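Local coordinates for protein carbamate kinase (Mycoplasma penetrans, PDB 4AXS) that probably catalyses the reversible transfer of a phosphoryl group from carbamoyl phosphate to ADP, yielding carbamate and ATP, at residues A51-A56 / S316-A321; G75-A80 / A97-M102; T135-D138 / A143-N146. All coordinates share one frame; numbering follows the deposited sequence.

Contact 1. Residues A51-A56 / S316-A321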
ATOM      1  N   ALA A  51     -18.197   0.328   2.487  1.00 48.39           N
ATOM      2  CA  ALA A  51     -17.831  -1.052   2.770  1.00 49.21           C
ATOM      3  C   ALA A  51     -19.068  -1.925   2.947  1.00 51.21           C
ATOM      4  O   ALA A  51     -19.199  -2.968   2.301  1.00 53.72           O
ATOM      5  CB  ALA A  51     -16.924  -1.130   4.003  1.00 46.68           C
ATOM      6  N   ALA A  52     -19.973  -1.507   3.824  1.00 45.61           N
ATOM      7  CA  ALA A  52     -21.230  -2.231   3.994  1.00 52.75           C
ATOM      8  C   ALA A  52     -21.948  -2.445   2.645  1.00 55.84           C
ATOM      9  O   ALA A  52     -22.421  -3.552   2.351  1.00 51.97           O
ATOM     10  CB  ALA A  52     -22.129  -1.518   4.992  1.00 50.42           C
ATOM     11  N   LYS A  53     -22.013  -1.397   1.822  1.00 52.01           N
ATOM     12  CA  LYS A  53     -22.582  -1.548   0.484  1.00 58.16           C
ATOM     13  C   LYS A  53     -21.792  -2.584  -0.330  1.00 57.39           C
ATOM     14  O   LYS A  53     -22.384  -3.425  -1.009  1.00 58.58           O
ATOM     15  CB  LYS A  53     -22.644  -0.215  -0.277  1.00 54.62           C
ATOM     16  CG  LYS A  53     -23.212   0.977   0.492  1.00 57.48           C
ATOM     17  CD  LYS A  53     -24.736   1.017   0.570  1.00 55.37           C
ATOM     18  CE  LYS A  53     -25.203   2.462   0.825  1.00 62.62           C
ATOM     19  NZ  LYS A  53     -26.564   2.590   1.439  1.00 59.80           N
ATOM     20  N   ILE A  54     -20.462  -2.531  -0.266  1.00 53.74           N
ATOM     21  CA  ILE A  54     -19.646  -3.500  -1.004  1.00 53.44           C
ATOM     22  C   ILE A  54     -19.878  -4.919  -0.492  1.00 55.70           C
ATOM     23  O   ILE A  54     -19.958  -5.867  -1.273  1.00 57.73           O
ATOM     24  CB  ILE A  54     -18.136  -3.168  -0.953  1.00 53.26           C
ATOM     25  CG1 ILE A  54     -17.826  -1.965  -1.845  1.00 50.82           C
ATOM     26  CG2 ILE A  54     -17.321  -4.358  -1.423  1.00 48.55           C
ATOM     27  CD1 ILE A  54     -16.627  -1.170  -1.426  1.00 38.18           C
ATOM     28  N   ALA A  55     -19.992  -5.060   0.823  1.00 52.81           N
ATOM     29  CA  ALA A  55     -20.261  -6.359   1.412  1.00 54.03           C
ATOM     30  C   ALA A  55     -21.514  -6.973   0.790  1.00 58.39           C
ATOM     31  O   ALA A  55     -21.480  -8.112   0.317  1.00 59.72           O
ATOM     32  CB  ALA A  55     -20.410  -6.237   2.917  1.00 52.65           C
ATOM     33  N   ALA A  56     -22.604  -6.203   0.765  1.00 56.85           N
ATOM     34  CA  ALA A  56     -23.915  -6.708   0.330  1.00 57.00           C
ATOM     35  C   ALA A  56     -23.955  -7.257  -1.094  1.00 58.71           C
ATOM     36  O   ALA A  56     -24.737  -8.160  -1.385  1.00 59.42           O
ATOM     37  CB  ALA A  56     -24.995  -5.650   0.518  1.00 52.43           C
ATOM     38  N   SER A 316     -25.873   6.894  -0.904  1.00 52.81           N
ATOM     39  CA  SER A 316     -27.080   6.509  -0.173  1.00 59.62           C
ATOM     40  C   SER A 316     -27.940   5.611  -1.077  1.00 60.53           C
ATOM     41  O   SER A 316     -28.549   4.637  -0.618  1.00 56.69           O
ATOM     42  CB  SER A 316     -27.876   7.773   0.179  1.00 57.90           C
ATOM     43  OG  SER A 316     -27.140   8.660   1.007  1.00 55.37           O
ATOM     44  N   LYS A 317     -27.985   5.939  -2.362  1.00 54.19           N
ATOM     45  CA  LYS A 317     -28.984   5.347  -3.240  1.00 62.67           C
ATOM     46  C   LYS A 317     -28.399   4.438  -4.312  1.00 64.42           C
ATOM     47  O   LYS A 317     -28.892   4.406  -5.445  1.00 62.74           O
ATOM     48  CB  LYS A 317     -29.822   6.461  -3.872  1.00 61.35           C
ATOM     49  CG  LYS A 317     -30.306   7.484  -2.841  1.00 63.43           C
ATOM     50  CD  LYS A 317     -30.866   8.737  -3.483  1.00 62.75           C
ATOM     51  CE  LYS A 317     -30.745   9.946  -2.563  1.00 64.27           C
ATOM     52  NZ  LYS A 317     -29.415  10.613  -2.680  1.00 67.98           N
ATOM     53  N   VAL A 318     -27.370   3.680  -3.946  1.00 57.54           N
ATOM     54  CA  VAL A 318     -26.612   2.924  -4.933  1.00 57.62           C
ATOM     55  C   VAL A 318     -27.128   1.507  -5.166  1.00 63.16           C
ATOM     56  O   VAL A 318     -26.915   0.938  -6.234  1.00 65.90           O
ATOM     57  CB  VAL A 318     -25.116   2.891  -4.595  1.00 67.04           C
ATOM     58  CG1 VAL A 318     -24.896   2.454  -3.148  1.00 65.09           C
ATOM     59  CG2 VAL A 318     -24.374   1.974  -5.563  1.00 66.94           C
ATOM     60  N   GLU A 319     -27.797   0.927  -4.177  1.00 65.02           N
ATOM     61  CA  GLU A 319     -28.456  -0.358  -4.402  1.00 66.64           C
ATOM     62  C   GLU A 319     -29.707  -0.146  -5.266  1.00 68.68           C
ATOM     63  O   GLU A 319     -30.004  -0.946  -6.161  1.00 67.13           O
ATOM     64  CB  GLU A 319     -28.797  -1.069  -3.084  1.00 66.68           C
ATOM     65  CG  GLU A 319     -29.251  -0.155  -1.955  1.00 63.67           C
ATOM     66  CD  GLU A 319     -28.111   0.242  -1.042  1.00 65.95           C
ATOM     67  OE1 GLU A 319     -27.575  -0.651  -0.348  1.00 72.60           O
ATOM     68  OE2 GLU A 319     -27.745   1.441  -1.016  1.00 64.16           O
ATOM     69  N   ASP A 320     -30.427   0.941  -5.003  1.00 62.30           N
ATOM     70  CA  ASP A 320     -31.522   1.343  -5.878  1.00 72.93           C
ATOM     71  C   ASP A 320     -30.972   1.523  -7.284  1.00 70.09           C
ATOM     72  O   ASP A 320     -31.556   1.052  -8.270  1.00 65.77           O
ATOM     73  CB  ASP A 320     -32.145   2.671  -5.419  1.00 69.16           C
ATOM     74  CG  ASP A 320     -33.002   2.522  -4.174  1.00 73.02           C
ATOM     75  OD1 ASP A 320     -34.187   2.149  -4.312  1.00 72.50           O
ATOM     76  OD2 ASP A 320     -32.491   2.788  -3.061  1.00 75.91           O
ATOM     77  N   ALA A 321     -29.836   2.213  -7.353  1.00 66.11           N
ATOM     78  CA  ALA A 321     -29.247   2.627  -8.619  1.00 64.13           C
ATOM     79  C   ALA A 321     -28.983   1.442  -9.528  1.00 65.02           C
ATOM     80  O   ALA A 321     -29.127   1.541 -10.750  1.00 68.28           O
ATOM     81  CB  ALA A 321     -27.967   3.398  -8.374  1.00 64.77           C
TER

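Contact 2. Residues G75-A80 / A97-M102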
ATOM      1  N   GLY A  75      -3.258  15.534  -0.982  1.00 36.28           N
ATOM      2  CA  GLY A  75      -3.013  16.924  -0.649  1.00 41.86           C
ATOM      3  C   GLY A  75      -2.676  17.152   0.819  1.00 44.58           C
ATOM      4  O   GLY A  75      -1.760  17.897   1.124  1.00 42.24           O
ATOM      5  N   MET A  76      -3.395  16.539   1.731  1.00 38.09           N
ATOM      6  CA  MET A  76      -3.137  16.734   3.134  1.00 41.59           C
ATOM      7  C   MET A  76      -1.769  16.284   3.525  1.00 53.99           C
ATOM      8  O   MET A  76      -1.150  16.853   4.399  1.00 58.70           O
ATOM      9  CB  MET A  76      -4.125  15.960   3.972  1.00 43.64           C
ATOM     10  CG  MET A  76      -3.553  15.396   5.243  1.00 51.17           C
ATOM     11  SD  MET A  76      -4.819  14.577   6.210  1.00 66.24           S
ATOM     12  CE  MET A  76      -4.304  12.892   6.018  1.00 47.35           C
ATOM     13  N   ILE A  77      -1.309  15.242   2.870  1.00 48.55           N
ATOM     14  CA  ILE A  77      -0.080  14.608   3.220  1.00 52.79           C
ATOM     15  C   ILE A  77       1.045  15.360   2.613  1.00 54.38           C
ATOM     16  O   ILE A  77       2.091  15.438   3.174  1.00 58.45           O
ATOM     17  CB  ILE A  77      -0.022  13.166   2.693  1.00 49.28           C
ATOM     18  CG1 ILE A  77      -0.864  12.234   3.559  1.00 47.58           C
ATOM     19  CG2 ILE A  77       1.401  12.695   2.649  1.00 38.41           C
ATOM     20  CD1 ILE A  77      -1.309  10.960   2.890  1.00 42.60           C
ATOM     21  N   PHE A  78       0.824  15.897   1.437  1.00 50.26           N
ATOM     22  CA  PHE A  78       1.860  16.578   0.701  1.00 55.55           C
ATOM     23  C   PHE A  78       2.129  17.987   1.224  1.00 56.01           C
ATOM     24  O   PHE A  78       3.260  18.421   1.308  1.00 58.76           O
ATOM     25  CB  PHE A  78       1.478  16.613  -0.762  1.00 48.61           C
ATOM     26  CG  PHE A  78       2.467  17.295  -1.621  1.00 49.73           C
ATOM     27  CD1 PHE A  78       3.539  16.612  -2.129  1.00 52.96           C
ATOM     28  CD2 PHE A  78       2.316  18.620  -1.933  1.00 59.47           C
ATOM     29  CE1 PHE A  78       4.446  17.235  -2.934  1.00 52.51           C
ATOM     30  CE2 PHE A  78       3.208  19.251  -2.736  1.00 59.49           C
ATOM     31  CZ  PHE A  78       4.278  18.556  -3.240  1.00 62.76           C
ATOM     32  N   ASN A  79       1.063  18.677   1.571  1.00 58.69           N
ATOM     33  CA  ASN A  79       1.119  19.959   2.231  1.00 65.41           C
ATOM     34  C   ASN A  79       1.988  19.874   3.474  1.00 67.21           C
ATOM     35  O   ASN A  79       3.064  20.411   3.540  1.00 66.85           O
ATOM     36  CB  ASN A  79      -0.271  20.354   2.674  1.00 56.56           C
ATOM     37  CG  ASN A  79      -1.067  20.988   1.565  1.00 55.57           C
ATOM     38  OD1 ASN A  79      -0.535  21.299   0.535  1.00 64.36           O
ATOM     39  ND2 ASN A  79      -2.326  21.205   1.787  1.00 51.74           N
ATOM     40  N   ALA A  80       1.454  19.156   4.442  1.00 66.90           N
ATOM     41  CA  ALA A  80       2.123  18.763   5.657  1.00 69.29           C
ATOM     42  C   ALA A  80       3.640  18.565   5.630  1.00 71.86           C
ATOM     43  O   ALA A  80       4.289  18.828   6.612  1.00 78.03           O
ATOM     44  CB  ALA A  80       1.465  17.525   6.212  1.00 59.33           C
ATOM     45  N   ALA A  97       4.572  12.104  -6.159  1.00 38.46           N
ATOM     46  CA  ALA A  97       4.502  10.649  -6.310  1.00 38.24           C
ATOM     47  C   ALA A  97       4.546   9.965  -4.957  1.00 38.83           C
ATOM     48  O   ALA A  97       3.691   9.133  -4.647  1.00 36.76           O
ATOM     49  CB  ALA A  97       5.614  10.126  -7.190  1.00 38.21           C
ATOM     50  N   GLU A  98       5.533  10.328  -4.142  1.00 41.88           N
ATOM     51  CA  GLU A  98       5.708   9.671  -2.844  1.00 42.68           C
ATOM     52  C   GLU A  98       4.523   9.935  -1.911  1.00 39.13           C
ATOM     53  O   GLU A  98       4.145   9.070  -1.131  1.00 39.31           O
ATOM     54  CB  GLU A  98       7.054  10.043  -2.179  1.00 41.38           C
ATOM     55  CG  GLU A  98       8.278   9.323  -2.769  1.00 40.50           C
ATOM     56  CD  GLU A  98       8.878  10.034  -3.987  1.00 45.40           C
ATOM     57  OE1 GLU A  98       8.415  11.140  -4.326  1.00 50.28           O
ATOM     58  OE2 GLU A  98       9.812   9.489  -4.614  1.00 44.40           O
ATOM     59  N   ALA A  99       3.938  11.125  -1.996  1.00 38.88           N
ATOM     60  CA  ALA A  99       2.733  11.439  -1.222  1.00 42.18           C
ATOM     61  C   ALA A  99       1.476  10.707  -1.733  1.00 41.24           C
ATOM     62  O   ALA A  99       0.495  10.547  -0.997  1.00 39.26           O
ATOM     63  CB  ALA A  99       2.496  12.934  -1.191  1.00 48.48           C
ATOM     64  N   GLY A 100       1.504  10.274  -2.992  1.00 36.50           N
ATOM     65  CA  GLY A 100       0.473   9.389  -3.502  1.00 34.24           C
ATOM     66  C   GLY A 100       0.699   7.974  -2.983  1.00 39.76           C
ATOM     67  O   GLY A 100      -0.249   7.212  -2.770  1.00 35.74           O
ATOM     68  N   GLY A 101       1.968   7.619  -2.780  1.00 35.28           N
ATOM     69  CA  GLY A 101       2.302   6.314  -2.252  1.00 33.68           C
ATOM     70  C   GLY A 101       1.755   6.209  -0.838  1.00 38.13           C
ATOM     71  O   GLY A 101       1.117   5.214  -0.467  1.00 36.40           O
ATOM     72  N   MET A 102       1.993   7.259  -0.058  1.00 36.46           N
ATOM     73  CA  MET A 102       1.505   7.337   1.309  1.00 35.38           C
ATOM     74  C   MET A 102      -0.011   7.450   1.336  1.00 34.64           C
ATOM     75  O   MET A 102      -0.666   6.935   2.246  1.00 34.90           O
ATOM     76  CB  MET A 102       2.118   8.547   2.010  1.00 38.77           C
ATOM     77  CG  MET A 102       3.635   8.601   1.949  1.00 35.61           C
ATOM     78  SD  MET A 102       4.237  10.109   2.714  1.00 40.14           S
ATOM     79  CE  MET A 102       6.011   9.971   2.428  1.00 37.80           C
TER

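Contact 3. Residues T135-D138 / A143-N146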
ATOM      1  N   THR A 135       0.389   3.228 -12.155  1.00 41.82           N
ATOM      2  CA  THR A 135      -0.322   3.313 -13.409  1.00 40.45           C
ATOM      3  C   THR A 135       0.616   3.736 -14.516  1.00 40.63           C
ATOM      4  O   THR A 135       1.271   4.773 -14.435  1.00 40.29           O
ATOM      5  CB  THR A 135      -1.523   4.285 -13.341  1.00 43.37           C
ATOM      6  OG1 THR A 135      -2.520   3.760 -12.460  1.00 36.61           O
ATOM      7  CG2 THR A 135      -2.138   4.494 -14.748  1.00 39.60           C
ATOM      8  N   ILE A 136       0.668   2.904 -15.548  1.00 43.31           N
ATOM      9  CA  ILE A 136       1.451   3.175 -16.735  1.00 43.82           C
ATOM     10  C   ILE A 136       0.791   4.247 -17.586  1.00 46.99           C
ATOM     11  O   ILE A 136      -0.392   4.170 -17.933  1.00 47.97           O
ATOM     12  CB  ILE A 136       1.627   1.907 -17.581  1.00 49.55           C
ATOM     13  CG1 ILE A 136       1.978   0.709 -16.688  1.00 47.04           C
ATOM     14  CG2 ILE A 136       2.691   2.122 -18.636  1.00 47.00           C
ATOM     15  CD1 ILE A 136       3.377   0.768 -16.117  1.00 51.63           C
ATOM     16  N   VAL A 137       1.563   5.275 -17.896  1.00 50.56           N
ATOM     17  CA  VAL A 137       1.137   6.265 -18.865  1.00 50.27           C
ATOM     18  C   VAL A 137       2.261   6.403 -19.875  1.00 55.36           C
ATOM     19  O   VAL A 137       3.422   6.081 -19.580  1.00 55.66           O
ATOM     20  CB  VAL A 137       0.836   7.619 -18.213  1.00 47.17           C
ATOM     21  CG1 VAL A 137      -0.288   7.467 -17.202  1.00 48.17           C
ATOM     22  CG2 VAL A 137       2.082   8.172 -17.546  1.00 49.82           C
ATOM     23  N   ASP A 138       1.901   6.841 -21.074  1.00 49.68           N
ATOM     24  CA  ASP A 138       2.858   7.146 -22.118  1.00 53.19           C
ATOM     25  C   ASP A 138       3.491   8.501 -21.797  1.00 58.12           C
ATOM     26  O   ASP A 138       2.804   9.420 -21.333  1.00 57.37           O
ATOM     27  CB  ASP A 138       2.138   7.142 -23.474  1.00 60.55           C
ATOM     28  CG  ASP A 138       2.762   8.082 -24.481  1.00 62.85           C
ATOM     29  OD1 ASP A 138       3.696   7.659 -25.200  1.00 60.89           O
ATOM     30  OD2 ASP A 138       2.300   9.243 -24.563  1.00 63.35           O
ATOM     31  N   ALA A 143      -0.805  15.683 -21.997  1.00 60.30           N
ATOM     32  CA  ALA A 143      -1.140  16.251 -20.697  1.00 58.38           C
ATOM     33  C   ALA A 143       0.042  16.912 -20.003  1.00 66.09           C
ATOM     34  O   ALA A 143      -0.125  17.907 -19.305  1.00 73.13           O
ATOM     35  CB  ALA A 143      -1.743  15.178 -19.800  1.00 58.83           C
ATOM     36  N   PHE A 144       1.232  16.352 -20.178  1.00 64.02           N
ATOM     37  CA  PHE A 144       2.415  16.869 -19.494  1.00 68.87           C
ATOM     38  C   PHE A 144       2.786  18.232 -20.031  1.00 72.31           C
ATOM     39  O   PHE A 144       3.208  19.115 -19.282  1.00 75.61           O
ATOM     40  CB  PHE A 144       3.608  15.937 -19.682  1.00 62.99           C
ATOM     41  CG  PHE A 144       3.362  14.542 -19.221  1.00 63.53           C
ATOM     42  CD1 PHE A 144       3.181  14.269 -17.877  1.00 57.36           C
ATOM     43  CD2 PHE A 144       3.318  13.498 -20.132  1.00 61.67           C
ATOM     44  CE1 PHE A 144       2.952  12.984 -17.451  1.00 51.87           C
ATOM     45  CE2 PHE A 144       3.103  12.202 -19.706  1.00 57.60           C
ATOM     46  CZ  PHE A 144       2.916  11.947 -18.366  1.00 55.99           C
ATOM     47  N   LYS A 145       2.641  18.386 -21.342  1.00 72.27           N
ATOM     48  CA  LYS A 145       3.022  19.608 -22.025  1.00 72.70           C
ATOM     49  C   LYS A 145       2.025  20.714 -21.707  1.00 73.57           C
ATOM     50  O   LYS A 145       2.245  21.881 -22.040  1.00 71.01           O
ATOM     51  CB  LYS A 145       3.148  19.357 -23.531  1.00 73.10           C
ATOM     52  CG  LYS A 145       4.257  18.354 -23.869  1.00 70.18           C
ATOM     53  CD  LYS A 145       4.321  18.001 -25.351  1.00 72.41           C
ATOM     54  CE  LYS A 145       5.463  17.017 -25.624  1.00 77.56           C
ATOM     55  NZ  LYS A 145       5.383  16.372 -26.970  1.00 76.04           N
ATOM     56  N   ASN A 146       0.934  20.330 -21.048  1.00 76.44           N
ATOM     57  CA  ASN A 146      -0.040  21.286 -20.522  1.00 79.38           C
ATOM     58  C   ASN A 146      -0.432  20.962 -19.085  1.00 75.37           C
ATOM     59  O   ASN A 146      -1.490  20.383 -18.841  1.00 72.23           O
ATOM     60  CB  ASN A 146      -1.291  21.337 -21.398  1.00 81.58           C
ATOM     61  CG  ASN A 146      -2.357  22.268 -20.835  1.00 84.80           C
ATOM     62  OD1 ASN A 146      -3.552  22.014 -20.974  1.00 83.34           O
ATOM     63  ND2 ASN A 146      -1.925  23.344 -20.181  1.00 80.91           N
TER

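Contact 1. Residues A51-A56 / S316-A321
A salt bridge between Lys53 and Glu319 ties two helices beside the mixed central sheet of the amino acid kinase fold. Helix 48-59 lies in the connection from strand 27-31 to its parallel neighbour 64-68 and buries Ile54 against Val64 and Val66. The short helix 318-321 follows strand 309-313 and rests Ala321 on Ile311 and Ala313. Between them the backbones stay well apart, the nearest CA atoms, those of Lys53 and Glu319, being 7.7 Å apart, and it takes long side chains to span the gap. Both side chains contribute to the span. The bend of Lys53 at chi2 (-80°) turns the rest of the chain, extended from there, toward Glu319, where NZ meets OE2 at 3.0 Å. The ammonium group comes to the syn side of this oxygen, about 25° out of the carboxylate plane. Glu319 places its CG between its own backbone N and carbonyl carbon, a crowded choice, and bends again at chi2; the two side chains cross at about a right angle. Lys53 CD lies 3.4 Å from both OE1 and OE2 of Glu319, so the carboxylate lies along the aliphatic chain as well as at its tip. Nearer the backbone than the ammonium nitrogen, Lys53 CE lies 4.0 Å from CG1 of Val318, a buried residue whose branched side chain offers the methylenes an apolar surface. Lysine suits the place because it is aliphatic along its length and charged only at its end. Ser316 O lies 3.5 Å from Lys53 NZ, too loose for a bond, though its partial negative charge would probably favour the ammonium group. With Glu319 exposed and Lys53 only partly so, water can probably compete for both charges, and the bridge probably contributes modestly, the buried valine adding an apolar share.

Contact 2. Residues G75-A80 / A97-M102
Ile77 faces Ala99 and Met102 where helix 71-83 crosses helix 96-121. At the root of the isoleucine side chain, CB stands 4.6 Å from Ala99 CB, and the closer touches begin with its branches. CG2, anti to the backbone N, touches two neighbours: Met102 SD at 3.8 Å and Ala99 CB at 4.0 Å. The other branch leads through CG1 to CD1, which ends 4.1 Å from the carbonyl C of Met102, against backbone rather than side chain. A beta-branched residue suits this place, since its two arms reach different parts of the opposite helix. Met102 lies obliquely across it, its chain extended beyond CG, and its sulfur makes the touch while the methyl end leads away. Alanine at 99 keeps the second helix slim: its methyl lies 3.8 Å from Phe78 CB and meets the phenylalanine ring at the edge, near the ring plane, by CD1. That ring also packs edge-to-face with Phe96. All four touching residues are buried and apolar. The segment axes approach to 8.8 Å at 128° between their directions. Ile77 also packs on Phe81 of the second subunit, Met102 meets Met102 of that subunit, and Glu98 OE2 hydrogen-bonds to its His110 NE2. Such a steeply crossed, apolar helix pair, continuous with the subunit boundary, fits the dimer interface of a carbamate kinase.

Contact 3. Residues T135-D138 / A143-N146
The ring of Phe144 points edge-on at Val137 and Asp138, meeting CG2 of the valine and the backbone O of the aspartate close to its own plane. Two neighbouring ring carbons do the touching. CE2 lies 3.2 Å from the backbone O of Asp138, and CZ is 4.0 Å from CG2 of Val137. This is a sensible pairing, because the C-H rim of an aromatic ring carries slight positive charge and can face a carbonyl oxygen, while the apolar methyl packs against the next ring carbon. Val137 offers its CG2 branch to the ring edge, the one that stands between the residue's own backbone N and carbonyl carbon. Phe144 turns its CG beside the backbone N (chi1 -57°), sending the ring back from the weakly bonded helix about 143-145 to the strand. Strand 134-137 is an inner member of a four-strand mixed sheet, bonded through its backbone to strand 214-218 on one flank and 187-190 on the other. The short helix that follows it is consistent with the start of the small protruding subdomain known from carbamate kinases. Pro185 packs on both Val137 and Phe144, and Ala183 touches the ring as well, so a loop adds apolar contacts to the pair. Asp138 joins in through its main chain, its carboxylate staying farther off, as suits an exposed acidic residue.

How the contacts relate
Contact 1 joins positions 260 residues apart, and both other contacts lie in the sequence it spans, contact 2 before contact 3. Their centres are 29 Å (contacts 1 and 2), 34 Å (1 and 3) and 19 Å (2 and 3) apart, and none touches another. Contacts 1 and 3 lie on opposite sides of the chain's centre, one by the five-strand sheet, the other involving strand 134-137 of the four-strand sheet. Helix 96-121 connects the first two: its beginning forms half of contact 2, while farther along Ile115 and Glu118 pack against helix 48-59. Of the three, contact 2 alone adjoins the second subunit, and so joins packing within the chain to packing between chains.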